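Local coordinates for protein probable zinc protease PqqL (Escherichia coli, PDB 6OFT) that probably acts as a zinc-dependent endopeptidase of the M16 family in the periplasm, represented here by its N-terminal half, at residues A[150-155]-A[250-255]; A[432-437]-A[443-448]; A[155-160]-A[168-173]. All blocks are in the same frame, centred on the assembly; numbering follows the deposited sequence.

Interaction 1. Residues A[150-155]-A[250-255]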
loop_
_atom_site.group_PDB
_atom_site.type_symbol
_atom_site.label_atom_id
_atom_site.label_comp_id
_atom_site.label_asym_id
_atom_site.label_seq_id
_atom_site.Cartn_x
_atom_site.Cartn_y
_atom_site.Cartn_z
ATOM N N TRP A 150 -9.074 -13.089 2.481
ATOM C CA TRP A 150 -8.913 -13.301 1.043
ATOM C C TRP A 150 -10.279 -13.417 0.361
ATOM O O TRP A 150 -10.480 -12.807 -0.683
ATOM C CB TRP A 150 -8.069 -14.556 0.754
ATOM C CG TRP A 150 -7.811 -14.779 -0.711
ATOM C CD1 TRP A 150 -6.857 -14.173 -1.476
ATOM C CD2 TRP A 150 -8.546 -15.642 -1.591
ATOM N NE1 TRP A 150 -6.954 -14.604 -2.781
ATOM C CE2 TRP A 150 -7.976 -15.512 -2.878
ATOM C CE3 TRP A 150 -9.651 -16.493 -1.424
ATOM C CZ2 TRP A 150 -8.446 -16.235 -3.982
ATOM C CZ3 TRP A 150 -10.131 -17.192 -2.522
ATOM C CH2 TRP A 150 -9.529 -17.064 -3.782
ATOM N N ARG A 151 -11.199 -14.210 0.935
ATOM C CA ARG A 151 -12.550 -14.404 0.404
ATOM C C ARG A 151 -13.333 -13.082 0.400
ATOM O O ARG A 151 -14.068 -12.823 -0.557
ATOM C CB ARG A 151 -13.313 -15.476 1.194
ATOM C CG ARG A 151 -12.750 -16.886 1.034
ATOM C CD ARG A 151 -13.687 -17.936 1.597
ATOM N NE ARG A 151 -13.950 -17.755 3.028
ATOM C CZ ARG A 151 -13.281 -18.359 4.007
ATOM N NH1 ARG A 151 -12.279 -19.183 3.726
ATOM N NH2 ARG A 151 -13.613 -18.146 5.273
ATOM N N THR A 152 -13.147 -12.243 1.456
ATOM C CA THR A 152 -13.767 -10.918 1.584
ATOM C C THR A 152 -13.212 -10.009 0.479
ATOM O O THR A 152 -14.006 -9.403 -0.243
ATOM C CB THR A 152 -13.584 -10.343 3.005
ATOM O OG1 THR A 152 -14.055 -11.284 3.969
ATOM C CG2 THR A 152 -14.308 -9.019 3.198
ATOM N N SER A 153 -11.853 -9.957 0.321
ATOM C CA SER A 153 -11.176 -9.204 -0.741
ATOM C C SER A 153 -11.632 -9.650 -2.127
ATOM O O SER A 153 -11.869 -8.796 -2.979
ATOM C CB SER A 153 -9.658 -9.331 -0.637
ATOM O OG SER A 153 -9.160 -8.567 0.445
ATOM N N GLN A 154 -11.779 -10.976 -2.352
ATOM C CA GLN A 154 -12.272 -11.514 -3.628
ATOM C C GLN A 154 -13.699 -11.047 -3.936
ATOM O O GLN A 154 -13.985 -10.697 -5.083
ATOM C CB GLN A 154 -12.228 -13.053 -3.658
ATOM C CG GLN A 154 -10.831 -13.649 -3.785
ATOM C CD GLN A 154 -10.049 -13.192 -4.991
ATOM O OE1 GLN A 154 -9.008 -12.545 -4.864
ATOM N NE2 GLN A 154 -10.524 -13.520 -6.179
ATOM N N ALA A 155 -14.591 -11.062 -2.915
ATOM C CA ALA A 155 -15.993 -10.625 -3.041
ATOM C C ALA A 155 -16.111 -9.109 -3.306
ATOM O O ALA A 155 -16.966 -8.692 -4.089
ATOM C CB ALA A 155 -16.784 -11.000 -1.795
ATOM N N LYS A 250 -19.159 -16.763 7.330
ATOM C CA LYS A 250 -19.304 -17.232 8.713
ATOM C C LYS A 250 -18.033 -17.071 9.543
ATOM O O LYS A 250 -18.125 -16.951 10.765
ATOM C CB LYS A 250 -19.827 -18.680 8.762
ATOM C CG LYS A 250 -21.122 -18.892 7.974
ATOM C CD LYS A 250 -22.183 -19.655 8.762
ATOM C CE LYS A 250 -23.387 -20.006 7.915
ATOM N NZ LYS A 250 -24.150 -18.802 7.477
ATOM N N GLU A 251 -16.863 -17.001 8.868
ATOM C CA GLU A 251 -15.535 -16.853 9.471
ATOM C C GLU A 251 -15.135 -15.395 9.747
ATOM O O GLU A 251 -14.175 -15.172 10.485
ATOM C CB GLU A 251 -14.460 -17.581 8.639
ATOM C CG GLU A 251 -14.597 -19.097 8.697
ATOM C CD GLU A 251 -13.393 -19.934 8.310
ATOM O OE1 GLU A 251 -12.396 -19.373 7.799
ATOM O OE2 GLU A 251 -13.453 -21.168 8.516
ATOM N N ASN A 252 -15.866 -14.409 9.171
ATOM C CA ASN A 252 -15.620 -12.986 9.423
ATOM C C ASN A 252 -16.116 -12.664 10.837
ATOM O O ASN A 252 -17.136 -13.213 11.265
ATOM C CB ASN A 252 -16.289 -12.103 8.361
ATOM C CG ASN A 252 -15.565 -12.083 7.033
ATOM O OD1 ASN A 252 -14.383 -12.438 6.919
ATOM N ND2 ASN A 252 -16.252 -11.634 5.993
ATOM N N ARG A 253 -15.371 -11.836 11.583
ATOM C CA ARG A 253 -15.691 -11.576 12.989
ATOM C C ARG A 253 -16.560 -10.329 13.262
ATOM O O ARG A 253 -17.160 -10.240 14.336
ATOM C CB ARG A 253 -14.404 -11.530 13.837
ATOM C CG ARG A 253 -13.444 -10.392 13.483
ATOM C CD ARG A 253 -12.362 -10.228 14.537
ATOM N NE ARG A 253 -11.889 -8.844 14.617
ATOM C CZ ARG A 253 -12.362 -7.936 15.464
ATOM N NH1 ARG A 253 -13.322 -8.256 16.327
ATOM N NH2 ARG A 253 -11.877 -6.701 15.461
ATOM N N VAL A 254 -16.627 -9.382 12.309
ATOM C CA VAL A 254 -17.357 -8.122 12.489
ATOM C C VAL A 254 -18.450 -7.914 11.430
ATOM O O VAL A 254 -18.182 -8.002 10.230
ATOM C CB VAL A 254 -16.355 -6.926 12.556
ATOM C CG1 VAL A 254 -17.068 -5.580 12.563
ATOM C CG2 VAL A 254 -15.429 -7.039 13.770
ATOM N N ASN A 255 -19.678 -7.625 11.889
ATOM C CA ASN A 255 -20.799 -7.302 11.013
ATOM C C ASN A 255 -20.858 -5.792 10.902
ATOM O O ASN A 255 -20.492 -5.104 11.850
ATOM C CB ASN A 255 -22.117 -7.860 11.545
ATOM C CG ASN A 255 -22.168 -9.371 11.572
ATOM O OD1 ASN A 255 -21.688 -10.070 10.667
ATOM N ND2 ASN A 255 -22.752 -9.911 12.620
#

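Interaction 2. Residues A[432-437]-A[443-448]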
loop_
_atom_site.group_PDB
_atom_site.type_symbol
_atom_site.label_atom_id
_atom_site.label_comp_id
_atom_site.label_asym_id
_atom_site.label_seq_id
_atom_site.Cartn_x
_atom_site.Cartn_y
_atom_site.Cartn_z
ATOM N N TRP A 432 -22.391 0.555 -1.832
ATOM C CA TRP A 432 -22.809 0.211 -0.454
ATOM C C TRP A 432 -22.390 -1.223 -0.173
ATOM O O TRP A 432 -22.547 -2.042 -1.039
ATOM C CB TRP A 432 -24.316 0.360 -0.267
ATOM C CG TRP A 432 -24.742 1.779 -0.126
ATOM C CD1 TRP A 432 -25.225 2.573 -1.105
ATOM C CD2 TRP A 432 -24.685 2.580 1.058
ATOM N NE1 TRP A 432 -25.482 3.808 -0.607
ATOM C CE2 TRP A 432 -25.158 3.852 0.712
ATOM C CE3 TRP A 432 -24.294 2.348 2.373
ATOM C CZ2 TRP A 432 -25.246 4.891 1.629
ATOM C CZ3 TRP A 432 -24.384 3.371 3.276
ATOM C CH2 TRP A 432 -24.842 4.630 2.909
ATOM N N GLU A 433 -21.898 -1.491 1.004
ATOM C CA GLU A 433 -21.498 -2.840 1.345
ATOM C C GLU A 433 -21.852 -3.217 2.777
ATOM O O GLU A 433 -21.571 -2.469 3.704
ATOM C CB GLU A 433 -19.993 -3.004 1.106
ATOM C CG GLU A 433 -19.469 -4.413 1.312
ATOM C CD GLU A 433 -17.972 -4.394 1.505
ATOM O OE1 GLU A 433 -17.249 -4.448 0.487
ATOM O OE2 GLU A 433 -17.522 -4.280 2.666
ATOM N N GLN A 434 -22.429 -4.404 2.944
ATOM C CA GLN A 434 -22.737 -4.962 4.250
ATOM C C GLN A 434 -21.987 -6.259 4.429
ATOM O O GLN A 434 -21.826 -7.012 3.476
ATOM C CB GLN A 434 -24.240 -5.175 4.448
ATOM C CG GLN A 434 -24.952 -3.890 4.869
ATOM C CD GLN A 434 -26.442 -3.981 4.727
ATOM O OE1 GLN A 434 -27.190 -3.896 5.701
ATOM N NE2 GLN A 434 -26.909 -4.137 3.507
ATOM N N MET A 435 -21.539 -6.522 5.654
ATOM C CA MET A 435 -20.818 -7.743 5.997
ATOM C C MET A 435 -21.607 -8.469 7.058
ATOM O O MET A 435 -22.017 -7.851 8.039
ATOM C CB MET A 435 -19.394 -7.415 6.455
ATOM C CG MET A 435 -18.488 -7.054 5.301
ATOM S SD MET A 435 -16.831 -6.531 5.787
ATOM C CE MET A 435 -16.140 -8.117 6.419
ATOM N N VAL A 436 -21.937 -9.746 6.790
ATOM C CA VAL A 436 -22.736 -10.609 7.674
ATOM C C VAL A 436 -22.016 -11.946 7.922
ATOM O O VAL A 436 -21.328 -12.445 7.027
ATOM C CB VAL A 436 -24.215 -10.779 7.228
ATOM C CG1 VAL A 436 -24.958 -9.452 7.306
ATOM C CG2 VAL A 436 -24.338 -11.386 5.829
ATOM N N ASN A 437 -22.127 -12.491 9.148
ATOM C CA ASN A 437 -21.427 -13.740 9.492
ATOM C C ASN A 437 -22.340 -14.854 10.034
ATOM O O ASN A 437 -21.854 -15.915 10.419
ATOM C CB ASN A 437 -20.249 -13.469 10.446
ATOM C CG ASN A 437 -20.588 -12.809 11.759
ATOM O OD1 ASN A 437 -21.750 -12.700 12.174
ATOM N ND2 ASN A 437 -19.556 -12.353 12.443
ATOM N N LYS A 443 -30.426 -11.962 7.517
ATOM C CA LYS A 443 -31.858 -11.658 7.441
ATOM C C LYS A 443 -32.080 -10.189 7.834
ATOM O O LYS A 443 -33.026 -9.568 7.356
ATOM C CB LYS A 443 -32.643 -12.615 8.378
ATOM C CG LYS A 443 -34.173 -12.495 8.366
ATOM C CD LYS A 443 -34.839 -13.333 7.273
ATOM C CE LYS A 443 -36.259 -13.731 7.624
ATOM N NZ LYS A 443 -37.204 -12.581 7.583
ATOM N N LYS A 444 -31.205 -9.640 8.698
ATOM C CA LYS A 444 -31.281 -8.252 9.173
ATOM C C LYS A 444 -30.650 -7.226 8.220
ATOM O O LYS A 444 -30.985 -6.041 8.305
ATOM C CB LYS A 444 -30.710 -8.119 10.595
ATOM C CG LYS A 444 -31.769 -8.477 11.641
ATOM C CD LYS A 444 -31.233 -8.541 13.053
ATOM C CE LYS A 444 -32.312 -8.891 14.048
ATOM N NZ LYS A 444 -31.802 -8.844 15.442
ATOM N N ALA A 445 -29.771 -7.676 7.294
ATOM C CA ALA A 445 -29.114 -6.800 6.319
ATOM C C ALA A 445 -30.140 -6.041 5.467
ATOM O O ALA A 445 -31.163 -6.604 5.072
ATOM C CB ALA A 445 -28.168 -7.605 5.434
ATOM N N LEU A 446 -29.889 -4.749 5.235
ATOM C CA LEU A 446 -30.800 -3.914 4.460
ATOM C C LEU A 446 -30.638 -4.200 2.974
ATOM O O LEU A 446 -29.512 -4.316 2.489
ATOM C CB LEU A 446 -30.536 -2.414 4.731
ATOM C CG LEU A 446 -31.138 -1.766 5.991
ATOM C CD1 LEU A 446 -30.423 -2.220 7.280
ATOM C CD2 LEU A 446 -31.017 -0.256 5.908
ATOM N N SER A 447 -31.765 -4.310 2.247
ATOM C CA SER A 447 -31.741 -4.480 0.792
ATOM C C SER A 447 -31.471 -3.073 0.183
ATOM O O SER A 447 -31.631 -2.079 0.900
ATOM C CB SER A 447 -33.080 -5.029 0.301
ATOM O OG SER A 447 -33.309 -6.337 0.801
ATOM N N PRO A 448 -31.055 -2.942 -1.102
ATOM C CA PRO A 448 -30.738 -1.596 -1.643
ATOM C C PRO A 448 -31.840 -0.528 -1.569
ATOM O O PRO A 448 -31.515 0.658 -1.447
ATOM C CB PRO A 448 -30.358 -1.890 -3.093
ATOM C CG PRO A 448 -29.879 -3.298 -3.066
ATOM C CD PRO A 448 -30.735 -3.997 -2.086
#

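Interaction 3. Residues A[155-160]-A[168-173]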
loop_
_atom_site.group_PDB
_atom_site.type_symbol
_atom_site.label_atom_id
_atom_site.label_comp_id
_atom_site.label_asym_id
_atom_site.label_seq_id
_atom_site.Cartn_x
_atom_site.Cartn_y
_atom_site.Cartn_z
ATOM N N ALA A 155 -14.591 -11.062 -2.915
ATOM C CA ALA A 155 -15.993 -10.625 -3.041
ATOM C C ALA A 155 -16.111 -9.109 -3.306
ATOM O O ALA A 155 -16.966 -8.692 -4.089
ATOM C CB ALA A 155 -16.784 -11.000 -1.795
ATOM N N ARG A 156 -15.262 -8.294 -2.639
ATOM C CA ARG A 156 -15.222 -6.831 -2.778
ATOM C C ARG A 156 -14.590 -6.401 -4.099
ATOM O O ARG A 156 -14.923 -5.333 -4.629
ATOM C CB ARG A 156 -14.405 -6.241 -1.614
ATOM C CG ARG A 156 -14.443 -4.707 -1.495
ATOM C CD ARG A 156 -13.749 -4.199 -0.248
ATOM N NE ARG A 156 -14.501 -4.557 0.957
ATOM C CZ ARG A 156 -13.988 -5.193 2.003
ATOM N NH1 ARG A 156 -12.706 -5.534 2.020
ATOM N NH2 ARG A 156 -14.753 -5.491 3.044
ATOM N N ARG A 157 -13.622 -7.212 -4.589
ATOM C CA ARG A 157 -12.770 -6.983 -5.756
ATOM C C ARG A 157 -13.470 -6.422 -6.991
ATOM O O ARG A 157 -12.983 -5.398 -7.475
ATOM C CB ARG A 157 -12.004 -8.263 -6.127
ATOM C CG ARG A 157 -10.602 -7.988 -6.547
ATOM C CD ARG A 157 -9.784 -9.247 -6.664
ATOM N NE ARG A 157 -8.455 -8.897 -7.152
ATOM C CZ ARG A 157 -8.156 -8.777 -8.435
ATOM N NH1 ARG A 157 -9.066 -9.039 -9.359
ATOM N NH2 ARG A 157 -6.937 -8.414 -8.806
ATOM N N PRO A 158 -14.572 -7.024 -7.542
ATOM C CA PRO A 158 -15.181 -6.453 -8.758
ATOM C C PRO A 158 -15.730 -5.039 -8.578
ATOM O O PRO A 158 -15.774 -4.269 -9.539
ATOM C CB PRO A 158 -16.291 -7.454 -9.096
ATOM C CG PRO A 158 -15.883 -8.714 -8.415
ATOM C CD PRO A 158 -15.283 -8.262 -7.147
ATOM N N PHE A 159 -16.164 -4.715 -7.355
ATOM C CA PHE A 159 -16.717 -3.415 -6.986
ATOM C C PHE A 159 -15.593 -2.397 -6.844
ATOM O O PHE A 159 -15.623 -1.331 -7.474
ATOM C CB PHE A 159 -17.533 -3.512 -5.674
ATOM C CG PHE A 159 -18.710 -4.462 -5.740
ATOM C CD1 PHE A 159 -18.541 -5.825 -5.503
ATOM C CD2 PHE A 159 -19.982 -4.000 -6.069
ATOM C CE1 PHE A 159 -19.625 -6.712 -5.610
ATOM C CE2 PHE A 159 -21.058 -4.888 -6.181
ATOM C CZ PHE A 159 -20.874 -6.237 -5.949
ATOM N N LEU A 160 -14.591 -2.757 -6.042
ATOM C CA LEU A 160 -13.444 -1.914 -5.735
ATOM C C LEU A 160 -12.529 -1.667 -6.937
ATOM O O LEU A 160 -12.086 -0.533 -7.128
ATOM C CB LEU A 160 -12.659 -2.567 -4.573
ATOM C CG LEU A 160 -11.719 -1.705 -3.718
ATOM C CD1 LEU A 160 -12.448 -0.516 -3.085
ATOM C CD2 LEU A 160 -11.118 -2.547 -2.610
ATOM N N ASP A 168 -7.578 -7.503 -13.561
ATOM C CA ASP A 168 -7.150 -8.633 -14.391
ATOM C C ASP A 168 -5.731 -9.167 -14.088
ATOM O O ASP A 168 -5.258 -10.065 -14.799
ATOM C CB ASP A 168 -7.236 -8.195 -15.866
ATOM C CG ASP A 168 -8.650 -7.824 -16.284
ATOM O OD1 ASP A 168 -9.514 -8.720 -16.301
ATOM O OD2 ASP A 168 -8.890 -6.631 -16.578
ATOM N N ARG A 169 -5.048 -8.595 -13.078
ATOM C CA ARG A 169 -3.652 -8.913 -12.783
ATOM C C ARG A 169 -3.320 -9.170 -11.302
ATOM O O ARG A 169 -2.314 -8.653 -10.808
ATOM C CB ARG A 169 -2.730 -7.811 -13.356
ATOM C CG ARG A 169 -2.694 -7.717 -14.895
ATOM C CD ARG A 169 -2.182 -9.011 -15.523
ATOM N NE ARG A 169 -2.067 -8.946 -16.981
ATOM C CZ ARG A 169 -3.053 -9.229 -17.826
ATOM N NH1 ARG A 169 -4.253 -9.561 -17.369
ATOM N NH2 ARG A 169 -2.848 -9.172 -19.135
ATOM N N GLU A 170 -4.088 -10.045 -10.622
ATOM C CA GLU A 170 -3.777 -10.429 -9.233
ATOM C C GLU A 170 -2.380 -11.127 -9.240
ATOM O O GLU A 170 -2.144 -11.987 -10.099
ATOM C CB GLU A 170 -4.850 -11.372 -8.671
ATOM C CG GLU A 170 -4.987 -11.300 -7.160
ATOM C CD GLU A 170 -5.558 -12.539 -6.491
ATOM O OE1 GLU A 170 -6.312 -13.292 -7.149
ATOM O OE2 GLU A 170 -5.250 -12.755 -5.297
ATOM N N PRO A 171 -1.430 -10.719 -8.357
ATOM C CA PRO A 171 -0.053 -11.262 -8.442
ATOM C C PRO A 171 0.112 -12.793 -8.471
ATOM O O PRO A 171 0.977 -13.263 -9.205
ATOM C CB PRO A 171 0.649 -10.635 -7.235
ATOM C CG PRO A 171 -0.078 -9.345 -7.018
ATOM C CD PRO A 171 -1.521 -9.646 -7.336
ATOM N N ILE A 172 -0.703 -13.572 -7.746
ATOM C CA ILE A 172 -0.593 -15.044 -7.767
ATOM C C ILE A 172 -0.798 -15.635 -9.197
ATOM O O ILE A 172 -0.259 -16.702 -9.497
ATOM C CB ILE A 172 -1.516 -15.730 -6.703
ATOM C CG1 ILE A 172 -1.192 -17.236 -6.519
ATOM C CG2 ILE A 172 -3.015 -15.525 -7.008
ATOM C CD1 ILE A 172 0.136 -17.582 -5.727
ATOM N N GLY A 173 -1.568 -14.933 -10.034
ATOM C CA GLY A 173 -1.873 -15.352 -11.396
ATOM C C GLY A 173 -2.795 -16.558 -11.470
ATOM O O GLY A 173 -3.677 -16.723 -10.619
#

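Interaction 1. Residues A[150-155]-A[250-255]
Arg-151 and Glu-251 meet with their flat ends steeply inclined, the guanidinium and carboxylate planes standing 67° apart. NH2 of Arg-151 sends a nearly straight hydrogen bond to OE1 of Glu-251, at 3.1 Å and with an N-H...O angle of 167°, as part of a salt bridge. The bond runs in the guanidinium plane but reaches OE1 from above the plane of the carboxylate. CB of Glu-251 lies at the same guanidinium edge, 3.5 Å from NH2 of Arg-151, so the aliphatic root of the acid backs the charged contact. A bend in the arginine chain carries NH2 to Glu-251, while NE forms a salt bridge with Asp-249 at the start of the same loop.

One residue further along each segment, Thr-152 and Asn-252 reach for each other from opposite directions. ND2 of Asn-252 donates to OG1 of Thr-152 at 3.0 Å, the hydroxyl oxygen lying close to the amide plane. OG1 also bonds to the carbonyl oxygen of Ala-148 one helical turn back. Its place beside the backbone N (chi1 -54°) lets it face both partners.

The two pairs fasten helix 148-160, in the Insulinase family region, to the loop joining strands 242-248 and 256-264 of the following M16 domain. The charge of Arg-151, shared by the carboxylates of Asp-249 and Glu-251, probably stabilises both, and the bond to Thr-152 is likely to limit rotation of the Asn-252 amide.

Interaction 2. Residues A[432-437]-A[443-448]
Gln-434 reaches from strand 430-436 to the backbone of Leu-446, just beyond helix 439-444. Its CB points toward that loop, and CG lies anti to the carbonyl carbon (chi1 -82°); the chain then runs extended, bringing CD within 4.1 Å of CB of Ala-445. At the tip the primary amide closes a two-bond ring with a single residue. OE1 of Gln-434 accepts from N of Leu-446 at 2.9 Å, while NE2 of Gln-434 donates to O of Leu-446 at 2.8 Å. Both bonds fall on a lone pair in the carbonyl plane, so the side-chain amide pairs with Leu-446 much as a backbone would, and one donor and one acceptor set its orientation. OE1 also rests 3.5 Å from CA of Ala-445. With an alanine at this position the N-H and C=O of Leu-446 would probably lose both mates, and a gap would open between strand and loop. Two residues on, CG1 of Val-436 packs on CB of Ala-445 at 4.1 Å. The buried contact ties the five-stranded mixed sheet to the link between helices 439-444 and 448-459: Ile-451 of the latter touches both Gln-434 and Leu-446, and helix 331-348 meets Leu-446 through Gln-332 and Ala-335.

Interaction 3. Residues A[155-160]-A[168-173]
The guanidinium of Arg-157 crosses Glu-170 obliquely, its plane turned 42° from that of the carboxylate, and brings its NH2 corner to the stem of the acid. Glu-170 opens a type I beta turn that ends at Gly-173, in the loop that follows helix 148-160 of the M16 metallopeptidase fold.

Across the contact, NH2 of Arg-157 lies 3.6 Å from CB of Glu-170 and 3.9 Å from its CG, so the arginine meets the aliphatic part of the acid and not its charged end. NE of Arg-157 stays 4.9 Å from OE1 of Glu-170, too far for a salt bridge, although the opposite charges probably still attract. Extended from CG to NE, the arginine chain spans the space between helix and loop. Its polar end is held from two places: NH1 bonds to the carbonyl oxygen of Leu-167, just ahead of segment 168-173, and NH2 to the hydroxyl of Tyr-93 in another loop.

The side chain of Glu-170 lies about 9 Å from that of His-54, a predicted zinc ligand, which places the turn near the presumed metal site. The loop is braced within itself as well: NH1 of Arg-169 donates to O of Asp-168 at 2.8 Å, from above the carbonyl plane.

Helix 148-160 carries one side of both interaction 1 and interaction 3, which share Ala-155 and have centres 15 Å apart. In sequence, interaction 3 falls within the span bounded by interaction 1, joining the helix to the loop that follows it; interaction 2 comes after both, its centre 13 Å from interaction 1 and 22 Å from interaction 3. Asn-437 bonds to Asn-252 and Asn-255, connecting interactions 1 and 2, and Glu-433 forms a salt bridge with Arg-156, connecting interactions 2 and 3. Interaction 1 and this salt bridge join the first M16 domain to the part built on the five-stranded sheet, while interaction 3 lies nearest the predicted zinc site.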